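Long-range contacts in 2,3-dehydroadipyl-CoA hydratase (Escherichia coli, PDB 4FZW), which catalyses the reversible hydration of 2,3-dehydroadipyl-CoA to 3-hydroxyadipyl-CoA in the breakdown of phenylacetate: residues L16-N21 with S51-T56; L98-N103 with L115-V120; A109-A114 with F128-I133; V120-N125 with G175-V180. All blocks are in the same frame, centred on the assembly; numbering follows the deposited sequence.

Contact 1. Residues L16-N21 with S51-T56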
loop_
_atom_site.group_PDB
_atom_site.type_symbol
_atom_site.label_atom_id
_atom_site.label_comp_id
_atom_site.label_asym_id
_atom_site.label_seq_id
_atom_site.Cartn_x
_atom_site.Cartn_y
_atom_site.Cartn_z
ATOM N N LEU B 16 -12.258 -6.100 -32.146
ATOM C CA LEU B 16 -11.080 -6.577 -32.851
ATOM C C LEU B 16 -10.742 -7.999 -32.385
ATOM O O LEU B 16 -10.842 -8.321 -31.200
ATOM C CB LEU B 16 -9.906 -5.620 -32.615
ATOM C CG LEU B 16 -8.563 -5.966 -33.262
ATOM C CD1 LEU B 16 -8.623 -5.801 -34.778
ATOM C CD2 LEU B 16 -7.450 -5.092 -32.649
ATOM N N LEU B 17 -10.371 -8.855 -33.332
ATOM C CA LEU B 17 -10.018 -10.235 -33.020
ATOM C C LEU B 17 -8.582 -10.578 -33.406
ATOM O O LEU B 17 -8.159 -10.407 -34.557
ATOM C CB LEU B 17 -10.977 -11.214 -33.691
ATOM C CG LEU B 17 -10.791 -12.709 -33.364
ATOM C CD1 LEU B 17 -10.899 -12.990 -31.852
ATOM C CD2 LEU B 17 -11.792 -13.577 -34.135
ATOM N N LEU B 18 -7.841 -11.073 -32.424
ATOM C CA LEU B 18 -6.465 -11.470 -32.619
ATOM C C LEU B 18 -6.348 -12.960 -32.347
ATOM O O LEU B 18 -6.560 -13.416 -31.213
ATOM C CB LEU B 18 -5.535 -10.665 -31.705
ATOM C CG LEU B 18 -5.655 -9.142 -31.869
ATOM C CD1 LEU B 18 -4.807 -8.397 -30.853
ATOM C CD2 LEU B 18 -5.303 -8.706 -33.304
ATOM N N THR B 19 -6.041 -13.711 -33.405
ATOM C CA THR B 19 -5.909 -15.152 -33.319
ATOM C C THR B 19 -4.454 -15.594 -33.346
ATOM O O THR B 19 -3.774 -15.420 -34.348
ATOM C CB THR B 19 -6.624 -15.852 -34.494
ATOM O OG1 THR B 19 -7.968 -15.378 -34.589
ATOM C CG2 THR B 19 -6.616 -17.375 -34.295
ATOM N N LEU B 20 -3.978 -16.174 -32.248
ATOM C CA LEU B 20 -2.660 -16.786 -32.246
ATOM C C LEU B 20 -2.668 -17.930 -33.237
ATOM O O LEU B 20 -3.572 -18.749 -33.239
ATOM C CB LEU B 20 -2.257 -17.243 -30.846
ATOM C CG LEU B 20 -1.990 -16.056 -29.909
ATOM C CD1 LEU B 20 -3.151 -15.848 -28.965
ATOM C CD2 LEU B 20 -0.738 -16.283 -29.116
ATOM N N ASN B 21 -1.644 -17.984 -34.074
ATOM C CA ASN B 21 -1.610 -18.910 -35.188
ATOM C C ASN B 21 -0.211 -19.464 -35.474
ATOM O O ASN B 21 0.386 -19.171 -36.513
ATOM C CB ASN B 21 -2.172 -18.219 -36.428
ATOM C CG ASN B 21 -2.305 -19.158 -37.601
ATOM O OD1 ASN B 21 -3.102 -20.095 -37.575
ATOM N ND2 ASN B 21 -1.537 -18.900 -38.646
ATOM N N SER B 51 -13.595 -0.745 -29.777
ATOM C CA SER B 51 -14.088 -0.626 -28.400
ATOM C C SER B 51 -13.659 -1.807 -27.514
ATOM O O SER B 51 -13.416 -1.641 -26.321
ATOM C CB SER B 51 -15.608 -0.495 -28.383
ATOM O OG SER B 51 -16.011 0.711 -29.001
ATOM N N VAL B 52 -13.557 -2.993 -28.110
ATOM C CA VAL B 52 -13.155 -4.212 -27.398
ATOM C C VAL B 52 -12.203 -5.048 -28.263
ATOM O O VAL B 52 -12.273 -5.021 -29.501
ATOM C CB VAL B 52 -14.379 -5.102 -27.046
ATOM C CG1 VAL B 52 -13.939 -6.305 -26.220
ATOM C CG2 VAL B 52 -15.457 -4.293 -26.305
ATOM N N CYS B 53 -11.317 -5.788 -27.602
ATOM C CA CYS B 53 -10.529 -6.806 -28.276
ATOM C C CYS B 53 -10.905 -8.206 -27.727
ATOM O O CYS B 53 -11.416 -8.335 -26.602
ATOM C CB CYS B 53 -9.032 -6.508 -28.145
ATOM S SG CYS B 53 -7.892 -7.612 -29.027
ATOM N N VAL B 54 -10.698 -9.228 -28.557
ATOM C CA VAL B 54 -10.838 -10.614 -28.156
ATOM C C VAL B 54 -9.529 -11.259 -28.584
ATOM O O VAL B 54 -9.035 -10.979 -29.688
ATOM C CB VAL B 54 -12.018 -11.317 -28.892
ATOM C CG1 VAL B 54 -11.975 -12.832 -28.712
ATOM C CG2 VAL B 54 -13.345 -10.752 -28.446
ATOM N N ILE B 55 -8.970 -12.121 -27.734
ATOM C CA ILE B 55 -7.714 -12.814 -28.045
ATOM C C ILE B 55 -7.920 -14.332 -27.982
ATOM O O ILE B 55 -8.376 -14.866 -26.980
ATOM C CB ILE B 55 -6.567 -12.384 -27.074
ATOM C CG1 ILE B 55 -6.116 -10.947 -27.359
ATOM C CG2 ILE B 55 -5.373 -13.317 -27.174
ATOM C CD1 ILE B 55 -4.800 -10.538 -26.616
ATOM N N THR B 56 -7.553 -15.033 -29.041
ATOM C CA THR B 56 -7.798 -16.467 -29.072
ATOM C C THR B 56 -6.749 -17.251 -29.834
ATOM O O THR B 56 -5.981 -16.687 -30.623
ATOM C CB THR B 56 -9.179 -16.805 -29.688
ATOM O OG1 THR B 56 -9.509 -18.159 -29.387
ATOM C CG2 THR B 56 -9.161 -16.648 -31.199
#

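Contact 2. Residues L98-N103 with L115-V120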
loop_
_atom_site.group_PDB
_atom_site.type_symbol
_atom_site.label_atom_id
_atom_site.label_comp_id
_atom_site.label_asym_id
_atom_site.label_seq_id
_atom_site.Cartn_x
_atom_site.Cartn_y
_atom_site.Cartn_z
ATOM N N LEU B 98 -10.509 -6.259 -22.775
ATOM C CA LEU B 98 -9.728 -7.294 -23.419
ATOM C C LEU B 98 -10.222 -8.641 -22.924
ATOM O O LEU B 98 -10.113 -8.971 -21.734
ATOM C CB LEU B 98 -8.239 -7.104 -23.105
ATOM C CG LEU B 98 -7.183 -7.957 -23.805
ATOM C CD1 LEU B 98 -7.254 -7.844 -25.314
ATOM C CD2 LEU B 98 -5.807 -7.560 -23.301
ATOM N N ILE B 99 -10.775 -9.411 -23.852
ATOM C CA ILE B 99 -11.338 -10.710 -23.537
ATOM C C ILE B 99 -10.477 -11.835 -24.136
ATOM O O ILE B 99 -10.099 -11.801 -25.320
ATOM C CB ILE B 99 -12.822 -10.808 -23.990
ATOM C CG1 ILE B 99 -13.671 -9.751 -23.259
ATOM C CG2 ILE B 99 -13.370 -12.193 -23.695
ATOM C CD1 ILE B 99 -14.965 -9.376 -23.973
ATOM N N ALA B 100 -10.135 -12.808 -23.299
ATOM C CA ALA B 100 -9.407 -13.977 -23.753
ATOM C C ALA B 100 -10.419 -15.093 -23.960
ATOM O O ALA B 100 -11.106 -15.478 -23.017
ATOM C CB ALA B 100 -8.380 -14.393 -22.722
ATOM N N ALA B 101 -10.527 -15.597 -25.187
ATOM C CA ALA B 101 -11.361 -16.761 -25.474
ATOM C C ALA B 101 -10.454 -17.957 -25.556
ATOM O O ALA B 101 -9.741 -18.131 -26.542
ATOM C CB ALA B 101 -12.088 -16.574 -26.783
ATOM N N VAL B 102 -10.469 -18.774 -24.512
ATOM C CA VAL B 102 -9.513 -19.865 -24.418
ATOM C C VAL B 102 -10.134 -21.218 -24.766
ATOM O O VAL B 102 -11.094 -21.653 -24.154
ATOM C CB VAL B 102 -8.857 -19.920 -23.026
ATOM C CG1 VAL B 102 -7.693 -20.929 -22.996
ATOM C CG2 VAL B 102 -8.392 -18.550 -22.611
ATOM N N ASN B 103 -9.569 -21.853 -25.778
ATOM C CA ASN B 103 -9.841 -23.231 -26.084
ATOM C C ASN B 103 -8.551 -23.993 -25.875
ATOM O O ASN B 103 -7.478 -23.529 -26.236
ATOM C CB ASN B 103 -10.318 -23.416 -27.538
ATOM C CG ASN B 103 -11.823 -23.318 -27.687
ATOM O OD1 ASN B 103 -12.585 -23.978 -26.974
ATOM N ND2 ASN B 103 -12.261 -22.514 -28.643
ATOM N N LEU B 115 -4.686 -14.573 -17.876
ATOM C CA LEU B 115 -4.740 -13.817 -16.635
ATOM C C LEU B 115 -4.600 -12.319 -16.905
ATOM O O LEU B 115 -5.230 -11.500 -16.236
ATOM C CB LEU B 115 -3.633 -14.275 -15.684
ATOM C CG LEU B 115 -3.765 -15.687 -15.105
ATOM C CD1 LEU B 115 -2.426 -16.233 -14.619
ATOM C CD2 LEU B 115 -4.804 -15.706 -13.992
ATOM N N LEU B 116 -3.781 -11.966 -17.890
ATOM C CA LEU B 116 -3.568 -10.562 -18.222
ATOM C C LEU B 116 -4.846 -9.900 -18.734
ATOM O O LEU B 116 -5.025 -8.681 -18.597
ATOM C CB LEU B 116 -2.418 -10.399 -19.224
ATOM C CG LEU B 116 -1.927 -8.989 -19.587
ATOM C CD1 LEU B 116 -0.407 -8.957 -19.884
ATOM C CD2 LEU B 116 -2.737 -8.421 -20.768
ATOM N N CYS B 117 -5.739 -10.704 -19.302
ATOM C CA CYS B 117 -6.975 -10.174 -19.875
ATOM C C CYS B 117 -8.005 -9.824 -18.793
ATOM O O CYS B 117 -7.887 -10.260 -17.644
ATOM C CB CYS B 117 -7.553 -11.141 -20.922
ATOM S SG CYS B 117 -6.443 -11.517 -22.317
ATOM N N ASP B 118 -8.993 -9.014 -19.145
ATOM C CA ASP B 118 -9.927 -8.524 -18.142
ATOM C C ASP B 118 -10.919 -9.636 -17.808
ATOM O O ASP B 118 -11.363 -9.803 -16.662
ATOM C CB ASP B 118 -10.656 -7.283 -18.667
ATOM C CG ASP B 118 -9.692 -6.178 -19.115
ATOM O OD1 ASP B 118 -8.839 -5.747 -18.299
ATOM O OD2 ASP B 118 -9.774 -5.751 -20.287
ATOM N N VAL B 119 -11.229 -10.429 -18.829
ATOM C CA VAL B 119 -12.227 -11.476 -18.713
ATOM C C VAL B 119 -11.772 -12.716 -19.458
ATOM O O VAL B 119 -11.216 -12.636 -20.555
ATOM C CB VAL B 119 -13.576 -11.024 -19.318
ATOM C CG1 VAL B 119 -14.651 -12.069 -19.034
ATOM C CG2 VAL B 119 -13.975 -9.621 -18.793
ATOM N N VAL B 120 -12.022 -13.878 -18.872
ATOM C CA VAL B 120 -11.768 -15.120 -19.593
ATOM C C VAL B 120 -13.026 -15.939 -19.778
ATOM O O VAL B 120 -13.707 -16.270 -18.797
ATOM C CB VAL B 120 -10.715 -16.001 -18.916
ATOM C CG1 VAL B 120 -10.296 -17.140 -19.870
ATOM C CG2 VAL B 120 -9.492 -15.164 -18.496
#

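Contact 3. Residues A109-A114 with F128-I133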
loop_
_atom_site.group_PDB
_atom_site.type_symbol
_atom_site.label_atom_id
_atom_site.label_comp_id
_atom_site.label_asym_id
_atom_site.label_seq_id
_atom_site.Cartn_x
_atom_site.Cartn_y
_atom_site.Cartn_z
ATOM N N ALA B 109 3.171 -19.031 -20.336
ATOM C CA ALA B 109 2.903 -17.689 -20.853
ATOM C C ALA B 109 1.459 -17.583 -21.351
ATOM O O ALA B 109 0.839 -16.493 -21.303
ATOM C CB ALA B 109 3.868 -17.353 -21.965
ATOM N N GLY B 110 0.941 -18.714 -21.847
ATOM C CA GLY B 110 -0.433 -18.784 -22.284
ATOM C C GLY B 110 -1.416 -18.524 -21.146
ATOM O O GLY B 110 -2.378 -17.765 -21.306
ATOM N N CYS B 111 -1.197 -19.156 -19.998
ATOM C CA CYS B 111 -2.046 -18.877 -18.861
ATOM C C CYS B 111 -1.850 -17.429 -18.456
ATOM O O CYS B 111 -2.829 -16.716 -18.241
ATOM C CB CYS B 111 -1.725 -19.795 -17.696
ATOM S SG CYS B 111 -2.802 -19.546 -16.278
ATOM N N GLU B 112 -0.582 -17.002 -18.364
ATOM C CA GLU B 112 -0.226 -15.624 -17.993
ATOM C C GLU B 112 -0.870 -14.597 -18.893
ATOM O O GLU B 112 -1.384 -13.601 -18.409
ATOM C CB GLU B 112 1.297 -15.428 -17.931
ATOM C CG GLU B 112 1.862 -16.068 -16.690
ATOM C CD GLU B 112 3.344 -16.196 -16.699
ATOM O OE1 GLU B 112 3.940 -16.330 -17.792
ATOM O OE2 GLU B 112 3.918 -16.168 -15.588
ATOM N N LEU B 113 -0.861 -14.861 -20.198
ATOM C CA LEU B 113 -1.582 -14.020 -21.153
ATOM C C LEU B 113 -3.044 -13.886 -20.756
ATOM O O LEU B 113 -3.544 -12.784 -20.591
ATOM C CB LEU B 113 -1.457 -14.576 -22.571
ATOM C CG LEU B 113 -2.143 -13.797 -23.704
ATOM C CD1 LEU B 113 -1.609 -12.330 -23.745
ATOM C CD2 LEU B 113 -1.984 -14.484 -25.073
ATOM N N ALA B 114 -3.721 -15.017 -20.575
ATOM C CA ALA B 114 -5.148 -15.027 -20.230
ATOM C C ALA B 114 -5.466 -14.288 -18.911
ATOM O O ALA B 114 -6.381 -13.469 -18.849
ATOM C CB ALA B 114 -5.666 -16.456 -20.213
ATOM N N PHE B 128 -5.621 -24.847 -17.770
ATOM C CA PHE B 128 -4.918 -23.691 -17.261
ATOM C C PHE B 128 -3.878 -24.188 -16.296
ATOM O O PHE B 128 -4.205 -24.910 -15.358
ATOM C CB PHE B 128 -5.867 -22.755 -16.513
ATOM C CG PHE B 128 -6.853 -22.036 -17.397
ATOM C CD1 PHE B 128 -8.164 -22.489 -17.498
ATOM C CD2 PHE B 128 -6.485 -20.880 -18.098
ATOM C CE1 PHE B 128 -9.088 -21.825 -18.304
ATOM C CE2 PHE B 128 -7.393 -20.214 -18.904
ATOM C CZ PHE B 128 -8.697 -20.691 -19.018
ATOM N N GLY B 129 -2.627 -23.784 -16.508
ATOM C CA GLY B 129 -1.553 -24.162 -15.612
ATOM C C GLY B 129 -0.266 -23.386 -15.829
ATOM O O GLY B 129 -0.056 -22.754 -16.867
ATOM N N LEU B 130 0.611 -23.459 -14.839
ATOM C CA LEU B 130 1.900 -22.783 -14.878
ATOM C C LEU B 130 3.025 -23.788 -14.592
ATOM O O LEU B 130 3.533 -23.862 -13.473
ATOM C CB LEU B 130 1.910 -21.631 -13.855
ATOM C CG LEU B 130 0.973 -20.446 -14.146
ATOM C CD1 LEU B 130 0.504 -19.793 -12.859
ATOM C CD2 LEU B 130 1.621 -19.382 -15.083
ATOM N N PRO B 131 3.432 -24.563 -15.613
ATOM C CA PRO B 131 4.424 -25.618 -15.374
ATOM C C PRO B 131 5.862 -25.099 -15.400
ATOM O O PRO B 131 6.773 -25.887 -15.646
ATOM C CB PRO B 131 4.211 -26.555 -16.556
ATOM C CG PRO B 131 3.843 -25.653 -17.651
ATOM C CD PRO B 131 3.062 -24.493 -17.037
ATOM N N GLU B 132 6.061 -23.810 -15.141
ATOM C CA GLU B 132 7.413 -23.212 -15.100
ATOM C C GLU B 132 8.299 -23.878 -14.058
ATOM O O GLU B 132 9.455 -24.175 -14.320
ATOM C CB GLU B 132 7.353 -21.703 -14.822
ATOM C CG GLU B 132 6.971 -20.844 -16.038
ATOM C CD GLU B 132 5.478 -20.607 -16.190
ATOM O OE1 GLU B 132 4.683 -21.302 -15.537
ATOM O OE2 GLU B 132 5.093 -19.714 -16.974
ATOM N N ILE B 133 7.736 -24.123 -12.881
ATOM C CA ILE B 133 8.465 -24.765 -11.796
ATOM C C ILE B 133 9.062 -26.126 -12.202
ATOM O O ILE B 133 10.087 -26.525 -11.672
ATOM C CB ILE B 133 7.571 -24.923 -10.537
ATOM C CG1 ILE B 133 8.411 -25.184 -9.280
ATOM C CG2 ILE B 133 6.551 -26.032 -10.724
ATOM C CD1 ILE B 133 9.153 -23.980 -8.724
#

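Contact 4. Residues V120-N125 with G175-V180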
loop_
_atom_site.group_PDB
_atom_site.type_symbol
_atom_site.label_atom_id
_atom_site.label_comp_id
_atom_site.label_asym_id
_atom_site.label_seq_id
_atom_site.Cartn_x
_atom_site.Cartn_y
_atom_site.Cartn_z
ATOM N N VAL B 120 -12.022 -13.878 -18.872
ATOM C CA VAL B 120 -11.768 -15.120 -19.593
ATOM C C VAL B 120 -13.026 -15.939 -19.778
ATOM O O VAL B 120 -13.707 -16.270 -18.797
ATOM C CB VAL B 120 -10.715 -16.001 -18.916
ATOM C CG1 VAL B 120 -10.296 -17.140 -19.870
ATOM C CG2 VAL B 120 -9.492 -15.164 -18.496
ATOM N N VAL B 121 -13.342 -16.233 -21.042
ATOM C CA VAL B 121 -14.350 -17.234 -21.415
ATOM C C VAL B 121 -13.622 -18.452 -21.964
ATOM O O VAL B 121 -12.755 -18.318 -22.838
ATOM C CB VAL B 121 -15.297 -16.708 -22.500
ATOM C CG1 VAL B 121 -15.912 -15.413 -22.058
ATOM C CG2 VAL B 121 -14.551 -16.506 -23.811
ATOM N N ALA B 122 -13.962 -19.635 -21.447
ATOM C CA ALA B 122 -13.202 -20.855 -21.743
ATOM C C ALA B 122 -14.034 -21.918 -22.456
ATOM O O ALA B 122 -15.267 -21.903 -22.405
ATOM C CB ALA B 122 -12.622 -21.426 -20.468
ATOM N N GLY B 123 -13.341 -22.856 -23.097
ATOM C CA GLY B 123 -13.970 -23.984 -23.747
ATOM C C GLY B 123 -14.051 -25.111 -22.723
ATOM O O GLY B 123 -13.247 -25.147 -21.773
ATOM N N GLU B 124 -14.998 -26.039 -22.906
ATOM C CA GLU B 124 -15.172 -27.123 -21.938
ATOM C C GLU B 124 -13.878 -27.906 -21.734
ATOM O O GLU B 124 -13.595 -28.381 -20.634
ATOM C CB GLU B 124 -16.294 -28.073 -22.353
ATOM C CG GLU B 124 -16.596 -29.094 -21.281
ATOM C CD GLU B 124 -17.958 -29.702 -21.432
ATOM O OE1 GLU B 124 -18.611 -29.431 -22.464
ATOM O OE2 GLU B 124 -18.374 -30.448 -20.517
ATOM N N ASN B 125 -13.087 -28.021 -22.796
ATOM C CA ASN B 125 -11.859 -28.800 -22.753
ATOM C C ASN B 125 -10.590 -28.003 -22.464
ATOM O O ASN B 125 -9.496 -28.558 -22.546
ATOM C CB ASN B 125 -11.706 -29.571 -24.061
ATOM N N GLY B 175 -12.856 -19.126 -10.011
ATOM C CA GLY B 175 -12.938 -17.734 -10.417
ATOM C C GLY B 175 -11.812 -17.241 -11.315
ATOM O O GLY B 175 -11.633 -16.039 -11.487
ATOM N N LEU B 176 -11.050 -18.166 -11.891
ATOM C CA LEU B 176 -10.026 -17.834 -12.896
ATOM C C LEU B 176 -10.725 -17.501 -14.224
ATOM O O LEU B 176 -10.267 -16.685 -15.011
ATOM C CB LEU B 176 -9.010 -19.003 -13.057
ATOM C CG LEU B 176 -7.680 -18.861 -13.841
ATOM C CD1 LEU B 176 -6.924 -20.164 -13.851
ATOM C CD2 LEU B 176 -7.859 -18.402 -15.279
ATOM N N VAL B 177 -11.874 -18.126 -14.436
ATOM C CA VAL B 177 -12.650 -17.997 -15.673
ATOM C C VAL B 177 -14.076 -17.649 -15.272
ATOM O O VAL B 177 -14.505 -17.971 -14.178
ATOM C CB VAL B 177 -12.609 -19.340 -16.459
ATOM C CG1 VAL B 177 -13.712 -19.422 -17.483
ATOM C CG2 VAL B 177 -11.240 -19.535 -17.101
ATOM N N SER B 178 -14.818 -16.983 -16.138
ATOM C CA SER B 178 -16.172 -16.600 -15.762
ATOM C C SER B 178 -17.229 -17.122 -16.742
ATOM O O SER B 178 -18.380 -16.687 -16.719
ATOM C CB SER B 178 -16.286 -15.075 -15.541
ATOM O OG SER B 178 -15.899 -14.325 -16.682
ATOM N N ASP B 179 -16.830 -18.071 -17.585
ATOM C CA ASP B 179 -17.718 -18.694 -18.568
ATOM C C ASP B 179 -17.039 -19.929 -19.104
ATOM O O ASP B 179 -15.848 -19.882 -19.443
ATOM C CB ASP B 179 -18.021 -17.759 -19.750
ATOM C CG ASP B 179 -19.351 -17.053 -19.618
ATOM O OD1 ASP B 179 -20.344 -17.692 -19.192
ATOM O OD2 ASP B 179 -19.400 -15.854 -19.953
ATOM N N VAL B 180 -17.807 -21.021 -19.168
ATOM C CA VAL B 180 -17.367 -22.265 -19.788
ATOM C C VAL B 180 -18.391 -22.702 -20.854
ATOM O O VAL B 180 -19.567 -22.923 -20.549
ATOM C CB VAL B 180 -17.228 -23.397 -18.756
ATOM C CG1 VAL B 180 -16.963 -24.759 -19.463
ATOM C CG2 VAL B 180 -16.152 -23.090 -17.764
#

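Contact 1. Residues L16-N21 with S51-T56
L16-L20 and V52-T56 are neighbouring parallel strands of the larger sheet of the crotonase fold, the two ends of a beta-alpha-beta unit whose connection runs through helix 31-46. The contact is buried, and the main chain does most of the holding. L16 and L18 each give both N-H and C=O to the facing strand: L16 pairs with V52 O and V54 N, L18 with V54 O and T56 N, the bond from V54 N to L16 O measuring 2.8 Å. L20 N to T56 O is the last rung.

Side chains alternate between the two faces. L16, L18, C53 and I55 share one of them, where helix 31-46 lies: L18 CD1 rests 3.7 Å from C53 SG, and both residues meet L41 of that helix. At the last rung, the L20 side chain crosses that of I55, its CD1 3.8 Å from I55 CG2. On the other face L17 has CG anti to its backbone nitrogen (chi1 -176°), which swings CD1 over onto the V54 side chain; V54 in turn packs on L191 and A194 of helix 186-197. T19 and T56 stand side by side there, with T19 OG1 3.8 Å from T56 CG2, while T56 OG1 is hydrogen-bonded to A101 O on the next strand.

Contact 2. Residues L98-N103 with L115-V120
I99 and A100 pair with V119 and V120 as parallel neighbours in the larger sheet of the crotonase fold, at the point where helix 109-116 has ended and the chain drops back into that sheet. Everything in the contact is buried.

Take the polar contacts first. A100 N bonds to V119 O (3.0 Å). One step earlier, where the second segment is not yet a strand, L98 is gripped at both ends of its backbone by D118. Its carbonyl O accepts D118 N, which lies in the carbonyl plane 2.8 Å away, and takes V119 N as a second, weak donor. Its own N-H makes a bent bond to D118 OD2 (N to OD2 2.6 Å), which receives it on the lone pair facing away from the other carboxylate oxygen. The aspartate can fold back in this way because CG sits beside its own backbone nitrogen (chi1 -55°). The same OD2 forms a salt bridge with K209, so the carboxylate ties the start of strand 98-102 to a helix outside the sheet.

The second subunit adds further polar partners: its K153 reaches the carbonyls of L115 and C117, and its S154 accepts V120 N.

The apolar contacts lie mainly on the A100 and V120 face. The side chains of V102 and V120 cross, CG2 of V102 3.6 Å from CG1 of V120, and L98 CD2 meets L116 CD2 at 4.1 Å. On the opposite face I99 and V119 run side by side. Between L98 and A100 sits the thiol of C117, with SG 3.9 Å from L98 CG and 3.5 Å from A100 CB.

Contact 3. Residues A109-A114 with F128-I133
The F128 ring presents its edge to helix 109-116: A114 CB lies 4.3 Å from CE2 and C111 SG 4.3 Å from CD2, both near the ring plane, so the helix meets the rim of the ring and neither of its faces. The other flat groups are the carboxylates of E112 and E132. They approach from opposite directions with their planes turned 52° apart, and E112 OE1 comes to 3.7 Å from E132 OE2. E112 gets there with a chain extended beyond CG, whereas E132 is bent at its second torsion (chi2 90°), which folds its carboxylate round toward the helix.

L130 packs against the chain of E112. Its side chain crosses that of E112 at about a right angle, with CD2 3.7 Å from E112 CG, and it is backed by L147 and V160 of helix 146-162. Nearer the strand, C111 CB rests 3.5 Å from G129 O.

What holds the E112 carboxylate comes from outside the two segments: OE2 accepts the backbone N-H groups of A141 and G143, so two bonds grip that oxygen, consistent with a fixed carboxylate whose OE1 is the oxygen nearer E132. A glycerol, most likely a crystallisation additive, has its O1 hydrogen-bonded to E132 OE2 and weakly to E112 OE1; at most it marks a pocket there.

Two neighbouring glutamates, one on a helix and one just after a strand, are consistent with the active site of crotonase-type enoyl-CoA hydratases, where such a pair handles the water added to the double bond.

Contact 4. Residues V120-N125 with G175-V180
V177 lays its side chain across that of V120 at about a right angle, V177 CG2 to V120 CG1 at 3.8 Å. Here the loop after helix 168-173 comes alongside strand 119-123 and leads into strand 180-181, the outermost strand of the larger sheet within this chain. V177 CG1 stands anti to its backbone nitrogen (chi1 162°), which brings this methyl to within 3.8 Å of A122 CB. The two branches of V177 thus touch two alternate residues of the strand, V120 and A122, and F128 packs against the same valine.

On the other side of the strand V121 and D179 lie side by side and point the same way, V121 CG1 3.9 Å from D179 CB. The carboxylate extends beyond the valine to a salt bridge with K158 of the second subunit. S178 has its hydroxyl between the backbone nitrogen and the carbonyl carbon (chi1 57°), and OG bonds to S154 OG of that subunit. At the far end V180 CG1 packs 3.9 Å from E124 CA, where the strand gives way to a loop.

Two backbone bonds join the segments: S178 N bonds to V120 O (3.0 Å) and A122 N to D179 O (2.8 Å). A122 and V180 form a parallel bridge.

Main chain and valines attach the loop to the sheet, while the polar ends of S178 and D179 are spent on the neighbouring subunit, making this sheet edge part of the subunit interface.

How the contacts relate
Contacts 1, 2 and 4 follow one another across the same sheet. I55 N probably bonds to I99 O between contacts 1 and 2, and strand 119-123, with V120 in common, carries contacts 2 and 4. All four are largely buried, but their settings differ. Contact 1 is a regular ladder that no other chain touches; contact 2, nearest the chain centre, adds a carboxylate to its ladder, and contact 4 joins the strand to a loop that only becomes a strand at V180; these two meet the second subunit. Contact 3 has a helix against a strand and the loop after it, with side chains doing the work and acidic groups at its far end. F128 ties it to V120 and V177.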